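Local coordinates for cell division control protein Cdc48 (Mycobacterium smegmatis, PDB 5E7P), which probably binds and hydrolyses ATP as a member of the AAA ATPase family, and carries ADP in this crystal, at residues D686-A691 with T725-L730; Y525-C530 with A733-L738. One frame throughout, in Å; residues are numbered along the deposited sequence.

Interaction 1 (D686-A691 with T725-L730); sequences DGYSAA and TVRPSL. With ADP (adenosine-5'-diphosphate), chain D.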
loop_
_atom_site.group_PDB
_atom_site.type_symbol
_atom_site.label_atom_id
_atom_site.label_comp_id
_atom_site.label_asym_id
_atom_site.label_seq_id
_atom_site.Cartn_x
_atom_site.Cartn_y
_atom_site.Cartn_z
ATOM N N ASP A 686 4.253 -13.294 32.369
ATOM C CA ASP A 686 4.011 -14.628 31.837
ATOM C C ASP A 686 2.536 -14.767 31.458
ATOM O O ASP A 686 1.652 -14.378 32.223
ATOM C CB ASP A 686 4.407 -15.696 32.858
ATOM C CG ASP A 686 4.564 -17.073 32.234
ATOM O OD1 ASP A 686 5.600 -17.314 31.573
ATOM O OD2 ASP A 686 3.656 -17.916 32.408
ATOM N N GLY A 687 2.276 -15.305 30.271
ATOM C CA GLY A 687 0.915 -15.464 29.792
ATOM C C GLY A 687 0.485 -14.325 28.888
ATOM O O GLY A 687 -0.559 -14.391 28.241
ATOM N N TYR A 688 1.291 -13.270 28.847
ATOM C CA TYR A 688 1.039 -12.154 27.945
ATOM C C TYR A 688 1.625 -12.436 26.565
ATOM O O TYR A 688 2.824 -12.682 26.429
ATOM C CB TYR A 688 1.638 -10.861 28.504
ATOM C CG TYR A 688 0.812 -10.213 29.590
ATOM C CD1 TYR A 688 0.669 -10.813 30.834
ATOM C CD2 TYR A 688 0.180 -8.997 29.372
ATOM C CE1 TYR A 688 -0.089 -10.223 31.828
ATOM C CE2 TYR A 688 -0.576 -8.399 30.359
ATOM C CZ TYR A 688 -0.707 -9.016 31.585
ATOM O OH TYR A 688 -1.459 -8.420 32.567
ATOM N N SER A 689 0.776 -12.402 25.544
ATOM C CA SER A 689 1.238 -12.544 24.171
ATOM C C SER A 689 1.943 -11.261 23.755
ATOM O O SER A 689 1.985 -10.292 24.517
ATOM C CB SER A 689 0.066 -12.810 23.230
ATOM O OG SER A 689 -0.717 -11.640 23.060
ATOM N N ALA A 690 2.494 -11.258 22.546
ATOM C CA ALA A 690 3.149 -10.071 22.012
ATOM C C ALA A 690 2.164 -8.907 21.933
ATOM O O ALA A 690 2.484 -7.782 22.320
ATOM C CB ALA A 690 3.747 -10.366 20.632
ATOM N N ALA A 691 0.965 -9.188 21.434
ATOM C CA ALA A 691 -0.076 -8.173 21.323
ATOM C C ALA A 691 -0.486 -7.655 22.701
ATOM O O ALA A 691 -0.772 -6.469 22.865
ATOM C CB ALA A 691 -1.290 -8.724 20.566
ATOM N N THR A 725 -6.753 -3.910 33.422
ATOM C CA THR A 725 -7.589 -4.004 32.227
ATOM C C THR A 725 -6.945 -4.866 31.142
ATOM O O THR A 725 -7.642 -5.531 30.376
ATOM C CB THR A 725 -7.927 -2.615 31.649
ATOM O OG1 THR A 725 -6.737 -2.001 31.138
ATOM C CG2 THR A 725 -8.534 -1.724 32.722
ATOM N N VAL A 726 -5.617 -4.852 31.077
ATOM C CA VAL A 726 -4.898 -5.679 30.112
ATOM C C VAL A 726 -4.443 -6.987 30.755
ATOM O O VAL A 726 -3.450 -7.028 31.483
ATOM C CB VAL A 726 -3.684 -4.943 29.518
ATOM C CG1 VAL A 726 -3.011 -5.806 28.462
ATOM C CG2 VAL A 726 -4.112 -3.606 28.928
ATOM N N ARG A 727 -5.181 -8.055 30.474
ATOM C CA ARG A 727 -4.957 -9.342 31.120
ATOM C C ARG A 727 -4.184 -10.302 30.217
ATOM O O ARG A 727 -4.125 -10.099 29.006
ATOM C CB ARG A 727 -6.303 -9.955 31.523
ATOM C CG ARG A 727 -7.136 -9.065 32.431
ATOM C CD ARG A 727 -6.319 -8.591 33.620
ATOM N NE ARG A 727 -5.801 -9.706 34.407
ATOM C CZ ARG A 727 -4.785 -9.609 35.261
ATOM N NH1 ARG A 727 -4.169 -8.446 35.434
ATOM N NH2 ARG A 727 -4.380 -10.676 35.937
ATOM N N PRO A 728 -3.577 -11.347 30.808
ATOM C CA PRO A 728 -2.936 -12.386 29.991
ATOM C C PRO A 728 -3.970 -13.155 29.170
ATOM O O PRO A 728 -5.062 -13.436 29.671
ATOM C CB PRO A 728 -2.288 -13.303 31.037
ATOM C CG PRO A 728 -3.040 -13.034 32.306
ATOM C CD PRO A 728 -3.378 -11.581 32.249
ATOM N N SER A 729 -3.630 -13.493 27.929
ATOM C CA SER A 729 -4.584 -14.133 27.028
ATOM C C SER A 729 -4.193 -15.555 26.627
ATOM O O SER A 729 -5.012 -16.299 26.090
ATOM C CB SER A 729 -4.785 -13.274 25.779
ATOM O OG SER A 729 -3.555 -13.082 25.099
ATOM N N LEU A 730 -2.948 -15.934 26.894
ATOM C CA LEU A 730 -2.440 -17.236 26.465
ATOM C C LEU A 730 -2.932 -18.408 27.317
ATOM O O LEU A 730 -2.865 -18.371 28.548
ATOM C CB LEU A 730 -0.912 -17.219 26.438
ATOM C CG LEU A 730 -0.271 -16.243 25.450
ATOM C CD1 LEU A 730 1.202 -16.059 25.768
ATOM C CD2 LEU A 730 -0.456 -16.733 24.024
HETATM P PB ADP D . -2.480 -13.563 14.849
HETATM O O1B ADP D . -3.378 -13.088 15.965
HETATM O O2B ADP D . -3.242 -14.011 13.627
HETATM O O3B ADP D . -1.396 -14.522 15.290
HETATM P PA ADP D . -0.316 -11.682 14.909
HETATM O O1A ADP D . 0.204 -12.636 15.956
HETATM O O2A ADP D . 0.530 -11.337 13.713
HETATM O O3A ADP D . -1.740 -12.209 14.362
HETATM O "O5'" ADP D . -0.647 -10.290 15.646
HETATM C "C5'" ADP D . -1.035 -9.133 14.908
HETATM C "C4'" ADP D . -0.762 -7.892 15.753
HETATM O "O4'" ADP D . -0.035 -8.232 16.939
HETATM C "C3'" ADP D . 0.080 -6.879 14.995
HETATM O "O3'" ADP D . -0.731 -5.811 14.502
HETATM C "C2'" ADP D . 1.091 -6.362 15.998
HETATM O "O2'" ADP D . 0.766 -5.022 16.383
HETATM C "C1'" ADP D . 1.001 -7.280 17.207
HETATM N N9 ADP D . 2.297 -7.985 17.344
HETATM C C8 ADP D . 2.472 -9.316 17.239
HETATM N N7 ADP D . 3.775 -9.657 17.407
HETATM C C5 ADP D . 4.461 -8.522 17.626
HETATM C C6 ADP D . 5.877 -8.171 17.881
HETATM N N6 ADP D . 6.831 -9.131 17.935
HETATM N N1 ADP D . 6.181 -6.866 18.057
HETATM C C2 ADP D . 5.233 -5.912 18.000
HETATM N N3 ADP D . 3.929 -6.156 17.774
HETATM C C4 ADP D . 3.485 -7.422 17.583
#
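Tyr688 reaches across to the chain that follows helix 716-725 and hands its hydroxyl to a backbone carbonyl: OH donates to Val726 O over 2.7 Å, lying in the carbonyl plane with a C=O...donor angle of 149°. The CB of Tyr688 points away from 725-730, but with CG beside the backbone N and anti to the carbonyl carbon (chi1 -79°) the ring swings back under Arg727 and Pro728. One face thus carries the peptide link between them, Pro728 N standing 3.7 Å above the ring plane near the rim. The proline side chain slants over the same ring, with Pro728 CD 3.6 Å from Tyr688 CE1, while Val726 CG1 flanks CE2. Arg727 is bent at chi2 and chi3, which folds its guanidinium back over Pro728 CD; its NH1 is hydrogen-bonded to Arg723 O of the preceding helix. At the other end, Gly687 O takes two backbone N-H groups, a well-directed bond from Leu730 N (3.1 Å, N-H...O 162°) and a weak one from Ser729 N. Gly687, at positive phi, turns the chain beside Pro728. The CB of Leu730 points toward 686-691, and CD1 lies along the Gly687-Ser689 backbone, 3.7 Å from Ser689 N, while CD2 meets Ser689 CB. Ser689 is the N-cap of helix 690-707: its side chain caps a backbone N of the first turn, and Asp692 OD2 accepts from Ser689 N in return, consistent with a capping box. Ser689 OG is also weakly bonded to Gly529 O, and Asp692 OD2 to Ser729 OG. Ala690 CB comes 3.3 Å from N7 of the ADP adenine. This is the start of a nucleotide-facing helix in the AAA+ lid, joined to the segment that follows helix 716-725.

Interaction 2 (Y525-C530 with A733-L738); sequences YGPPGC and AQVESL. With ADP (adenosine-5'-diphosphate), chain D.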
loop_
_atom_site.group_PDB
_atom_site.type_symbol
_atom_site.label_atom_id
_atom_site.label_comp_id
_atom_site.label_asym_id
_atom_site.label_seq_id
_atom_site.Cartn_x
_atom_site.Cartn_y
_atom_site.Cartn_z
ATOM N N TYR A 525 2.860 -21.396 12.212
ATOM C CA TYR A 525 1.756 -21.542 13.159
ATOM C C TYR A 525 2.142 -21.183 14.589
ATOM O O TYR A 525 3.240 -21.495 15.053
ATOM C CB TYR A 525 1.184 -22.964 13.109
ATOM C CG TYR A 525 2.189 -24.040 13.458
ATOM C CD1 TYR A 525 2.996 -24.607 12.478
ATOM C CD2 TYR A 525 2.334 -24.484 14.765
ATOM C CE1 TYR A 525 3.915 -25.585 12.792
ATOM C CE2 TYR A 525 3.250 -25.459 15.087
ATOM C CZ TYR A 525 4.040 -26.007 14.097
ATOM O OH TYR A 525 4.956 -26.983 14.414
ATOM N N GLY A 526 1.222 -20.525 15.283
ATOM C CA GLY A 526 1.422 -20.176 16.677
ATOM C C GLY A 526 0.146 -19.641 17.291
ATOM O O GLY A 526 -0.839 -19.429 16.584
ATOM N N PRO A 527 0.151 -19.425 18.615
ATOM C CA PRO A 527 -1.003 -18.847 19.311
ATOM C C PRO A 527 -1.246 -17.415 18.849
ATOM O O PRO A 527 -0.306 -16.762 18.395
ATOM C CB PRO A 527 -0.573 -18.874 20.781
ATOM C CG PRO A 527 0.915 -18.894 20.743
ATOM C CD PRO A 527 1.282 -19.674 19.523
ATOM N N PRO A 528 -2.497 -16.936 18.951
ATOM C CA PRO A 528 -2.868 -15.595 18.484
ATOM C C PRO A 528 -2.074 -14.491 19.174
ATOM O O PRO A 528 -1.639 -14.657 20.315
ATOM C CB PRO A 528 -4.348 -15.487 18.872
ATOM C CG PRO A 528 -4.819 -16.894 18.965
ATOM C CD PRO A 528 -3.655 -17.667 19.495
ATOM N N GLY A 529 -1.891 -13.376 18.475
ATOM C CA GLY A 529 -1.216 -12.216 19.027
ATOM C C GLY A 529 0.256 -12.429 19.320
ATOM O O GLY A 529 0.805 -11.809 20.228
ATOM N N CYS A 530 0.902 -13.299 18.548
ATOM C CA CYS A 530 2.319 -13.585 18.750
ATOM C C CYS A 530 3.167 -13.255 17.524
ATOM O O CYS A 530 4.374 -13.503 17.509
ATOM C CB CYS A 530 2.519 -15.040 19.165
ATOM S SG CYS A 530 1.835 -15.416 20.784
ATOM N N ALA A 733 -2.415 -24.726 27.951
ATOM C CA ALA A 733 -2.765 -26.019 27.376
ATOM C C ALA A 733 -2.760 -25.951 25.853
ATOM O O ALA A 733 -2.240 -26.845 25.183
ATOM C CB ALA A 733 -4.120 -26.480 27.887
ATOM N N GLN A 734 -3.339 -24.883 25.312
ATOM C CA GLN A 734 -3.382 -24.682 23.868
ATOM C C GLN A 734 -1.997 -24.368 23.313
ATOM O O GLN A 734 -1.672 -24.744 22.187
ATOM C CB GLN A 734 -4.369 -23.572 23.503
ATOM C CG GLN A 734 -5.808 -23.888 23.877
ATOM C CD GLN A 734 -6.799 -22.896 23.299
ATOM O OE1 GLN A 734 -6.892 -21.755 23.752
ATOM N NE2 GLN A 734 -7.547 -23.329 22.287
ATOM N N VAL A 735 -1.188 -23.676 24.107
ATOM C CA VAL A 735 0.187 -23.382 23.725
ATOM C C VAL A 735 0.991 -24.676 23.680
ATOM O O VAL A 735 1.810 -24.885 22.780
ATOM C CB VAL A 735 0.843 -22.375 24.694
ATOM C CG1 VAL A 735 2.357 -22.354 24.517
ATOM C CG2 VAL A 735 0.259 -20.985 24.485
ATOM N N GLU A 736 0.736 -25.551 24.647
ATOM C CA GLU A 736 1.375 -26.859 24.687
ATOM C C GLU A 736 0.933 -27.692 23.488
ATOM O O GLU A 736 1.731 -28.414 22.890
ATOM C CB GLU A 736 1.020 -27.589 25.984
ATOM C CG GLU A 736 1.963 -28.725 26.337
ATOM C CD GLU A 736 3.323 -28.230 26.800
ATOM O OE1 GLU A 736 4.288 -29.024 26.773
ATOM O OE2 GLU A 736 3.424 -27.049 27.200
ATOM N N SER A 737 -0.344 -27.577 23.140
ATOM C CA SER A 737 -0.918 -28.327 22.030
ATOM C C SER A 737 -0.289 -27.945 20.687
ATOM O O SER A 737 -0.134 -28.786 19.802
ATOM C CB SER A 737 -2.433 -28.118 21.982
ATOM O OG SER A 737 -3.034 -28.941 20.998
ATOM N N LEU A 738 0.072 -26.674 20.541
ATOM C CA LEU A 738 0.694 -26.194 19.313
ATOM C C LEU A 738 2.162 -26.593 19.236
ATOM O O LEU A 738 2.672 -26.908 18.161
ATOM C CB LEU A 738 0.568 -24.674 19.203
ATOM C CG LEU A 738 -0.839 -24.118 19.015
ATOM C CD1 LEU A 738 -0.790 -22.616 18.827
ATOM C CD2 LEU A 738 -1.507 -24.788 17.833
HETATM P PB ADP D . -2.480 -13.563 14.849
HETATM O O1B ADP D . -3.378 -13.088 15.965
HETATM O O2B ADP D . -3.242 -14.011 13.627
HETATM O O3B ADP D . -1.396 -14.522 15.290
HETATM P PA ADP D . -0.316 -11.682 14.909
HETATM O O1A ADP D . 0.204 -12.636 15.956
HETATM O O2A ADP D . 0.530 -11.337 13.713
HETATM O O3A ADP D . -1.740 -12.209 14.362
HETATM O "O5'" ADP D . -0.647 -10.290 15.646
HETATM C "C5'" ADP D . -1.035 -9.133 14.908
HETATM C "C4'" ADP D . -0.762 -7.892 15.753
HETATM O "O4'" ADP D . -0.035 -8.232 16.939
HETATM C "C3'" ADP D . 0.080 -6.879 14.995
HETATM O "O3'" ADP D . -0.731 -5.811 14.502
HETATM C "C2'" ADP D . 1.091 -6.362 15.998
HETATM O "O2'" ADP D . 0.766 -5.022 16.383
HETATM C "C1'" ADP D . 1.001 -7.280 17.207
HETATM N N9 ADP D . 2.297 -7.985 17.344
HETATM C C8 ADP D . 2.472 -9.316 17.239
HETATM N N7 ADP D . 3.775 -9.657 17.407
HETATM C C5 ADP D . 4.461 -8.522 17.626
HETATM C C6 ADP D . 5.877 -8.171 17.881
HETATM N N6 ADP D . 6.831 -9.131 17.935
HETATM N N1 ADP D . 6.181 -6.866 18.057
HETATM C C2 ADP D . 5.233 -5.912 18.000
HETATM N N3 ADP D . 3.929 -6.156 17.774
HETATM C C4 ADP D . 3.485 -7.422 17.583
#
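Leu738 rests one methyl on the backbone at the start of the phosphate-binding loop: CD1 lies 3.3 Å from Pro527 N and 3.5 Å from Gly526 C. Its chi1 of -67° turns the side chain off the helix so that CD1 reaches the Gly526-Pro527 peptide. The remaining apolar contacts are looser. Pro527 CD lies 3.7 Å from the same methyl, Leu738 CD1, and Pro527 CG faces Val735 CG2, one helical turn earlier, at 4.3 Å. The one approach to a polar atom is made by the Tyr525 ring edge, CE2 lying 3.4 Å from Leu738 O near the ring plane; no hydrogen bond joins the two segments. Bonds to the nucleotide come from further along the P-loop: Gly529 N donates to ADP O1B (2.9 Å, N-H...O angle 163°), Cys530 N gives a weak bond to O1A, and Gly531 N and Phe534 N continue the grip. The first residues of the P-loop thus pack on helix 732-739, and the following ones bind phosphate. Phe741 meets the Tyr525 ring edge-to-face, Phe650 of strand 645-650 touches both Pro527 and Leu738, and Tyr525 ends strand 521-525, hydrogen-bonded to Val649 and Val651 alongside.

How the interactions relate
The two interactions lie about 13 Å apart, centre to centre, beside the same ADP. Along the chain, 525-530 comes first, then 686-691 and 725-730, and finally 733-738, so interaction 2 encloses interaction 1. They meet directly where Ala691 N approaches Gly529 O at 2.9 Å, probably a hydrogen bond, joining the beginning of helix 690-707 to the P-loop. Leu730, from interaction 1, also touches Pro527 of interaction 2. After the lid helices, the chain returns through 725-730 to place helix 732-739 against the end of strand 521-525. Lid and parallel-sheet core are thereby linked at two points, at Gly529 and at Pro527, with adenine near the lid and phosphates at the loop.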